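Local structure of hypothetical protein CC0527 (Caulobacter vibrioides, 2O0Q) at residues E64-G67 with E68-W72. The protein is of unknown function but belongs to the DUF952 family, which is grouped in the ADP-ribosyl clan. Sequence-based numbering, arbitrary orientation.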
loop_
_atom_site.group_PDB
_atom_site.type_symbol
_atom_site.label_atom_id
_atom_site.label_comp_id
_atom_site.label_asym_id
_atom_site.label_seq_id
_atom_site.Cartn_x
_atom_site.Cartn_y
_atom_site.Cartn_z
ATOM N N GLU A 64 3.233 -4.058 13.266
ATOM C CA GLU A 64 4.066 -4.552 14.360
ATOM C C GLU A 64 4.966 -5.744 14.019
ATOM O O GLU A 64 6.171 -5.706 14.269
ATOM C CB GLU A 64 3.192 -4.882 15.567
ATOM N N PRO A 65 4.402 -6.817 13.448
ATOM C CA PRO A 65 5.247 -7.968 13.117
ATOM C C PRO A 65 6.279 -7.751 12.009
ATOM O O PRO A 65 7.095 -8.633 11.740
ATOM C CB PRO A 65 4.231 -9.054 12.771
ATOM C CG PRO A 65 3.079 -8.280 12.230
ATOM C CD PRO A 65 2.983 -7.116 13.184
ATOM N N LEU A 66 6.258 -6.582 11.373
ATOM C CA LEU A 66 7.211 -6.311 10.301
ATOM C C LEU A 66 8.642 -6.185 10.797
ATOM O O LEU A 66 9.583 -6.518 10.077
ATOM C CB LEU A 66 6.812 -5.051 9.531
ATOM C CG LEU A 66 5.622 -5.265 8.596
ATOM C CD1 LEU A 66 5.320 -3.985 7.828
ATOM C CD2 LEU A 66 5.945 -6.399 7.635
ATOM N N GLY A 67 8.812 -5.704 12.022
ATOM C CA GLY A 67 10.152 -5.573 12.559
ATOM C C GLY A 67 10.800 -4.216 12.375
ATOM O O GLY A 67 10.139 -3.228 12.045
ATOM N N GLU A 68 12.113 -4.177 12.577
ATOM C CA GLU A 68 12.884 -2.944 12.475
ATOM C C GLU A 68 12.986 -2.336 11.084
ATOM O O GLU A 68 13.259 -1.142 10.955
ATOM C CB GLU A 68 14.298 -3.166 13.025
ATOM C CG GLU A 68 15.099 -4.230 12.290
ATOM C CD GLU A 68 16.528 -4.334 12.795
ATOM O OE1 GLU A 68 16.717 -4.508 14.019
ATOM O OE2 GLU A 68 17.464 -4.243 11.969
ATOM N N ASP A 69 12.779 -3.135 10.043
ATOM C CA ASP A 69 12.874 -2.600 8.690
ATOM C C ASP A 69 11.719 -1.669 8.340
ATOM O O ASP A 69 11.729 -1.029 7.287
ATOM C CB ASP A 69 12.979 -3.728 7.659
ATOM C CG ASP A 69 14.349 -4.392 7.663
ATOM O OD1 ASP A 69 15.360 -3.661 7.689
ATOM O OD2 ASP A 69 14.415 -5.639 7.631
ATOM N N LEU A 70 10.725 -1.598 9.219
ATOM C CA LEU A 70 9.593 -0.703 9.004
ATOM C C LEU A 70 9.934 0.578 9.747
ATOM O O LEU A 70 10.082 0.576 10.971
ATOM C CB LEU A 70 8.300 -1.284 9.582
ATOM C CG LEU A 70 6.963 -0.681 9.119
ATOM C CD1 LEU A 70 5.965 -0.783 10.267
ATOM C CD2 LEU A 70 7.112 0.765 8.694
ATOM N N LYS A 71 10.065 1.672 9.008
ATOM C CA LYS A 71 10.388 2.948 9.622
ATOM C C LYS A 71 9.227 3.908 9.415
ATOM O O LYS A 71 8.659 3.981 8.321
ATOM C CB LYS A 71 11.650 3.547 8.990
ATOM C CG LYS A 71 12.881 2.658 9.042
ATOM C CD LYS A 71 14.062 3.341 8.364
ATOM C CE LYS A 71 15.296 2.447 8.334
ATOM N NZ LYS A 71 16.416 3.069 7.564
ATOM N N TRP A 72 8.863 4.623 10.473
ATOM C CA TRP A 72 7.788 5.608 10.394
ATOM C C TRP A 72 8.483 6.943 10.249
ATOM O O TRP A 72 9.130 7.417 11.181
ATOM C CB TRP A 72 6.936 5.587 11.661
ATOM C CG TRP A 72 6.105 4.351 11.765
ATOM C CD1 TRP A 72 6.496 3.131 12.246
ATOM C CD2 TRP A 72 4.748 4.200 11.345
ATOM N NE1 TRP A 72 5.463 2.230 12.152
ATOM C CE2 TRP A 72 4.376 2.862 11.602
ATOM C CE3 TRP A 72 3.807 5.065 10.775
ATOM C CZ2 TRP A 72 3.101 2.369 11.307
ATOM C CZ3 TRP A 72 2.542 4.576 10.481
ATOM C CH2 TRP A 72 2.200 3.239 10.749
#
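Leu70 closes a type I beta turn on Gly67, and its side chain packs back against Leu66; the turn joins the short 3-10 segment that contains Pro65 to strand 70-74, an outermost strand of the six-stranded antiparallel sheet. Backbone bonding across the turn is modest: Leu70 N reaches Gly67 O at 3.3 Å, nearly straight at 162° but weak. A second weak bond, Gly67 N to Glu64 O at 3.5 Å, has the i+3 spacing of a 3-10 helix. Gly67 turns the chain with a positive phi (94°) between the 3-10 segment and the turn. Leu66 O accepts a hydrogen bond from Arg86 NH2, tying the loop to the residues just after strand 80-84.

The apolar contact is made by two leucines meeting at a slant. With CG anti to the backbone N (chi1 -163°), Leu70 turns its branch toward Leu66, and the two CD1 atoms, Leu66 CD1 and Leu70 CD1, lie 4.1 Å apart. Leu66 is buried, and its side chain also rests on Ile4 of strand 3-9. On the strand itself, Leu70 CD2 lies 4.1 Å above one face of the Trp72 ring, offset toward its rim. The closest side-chain approach between the leucines is Leu66 CD1 to Leu70 CG, 3.9 Å.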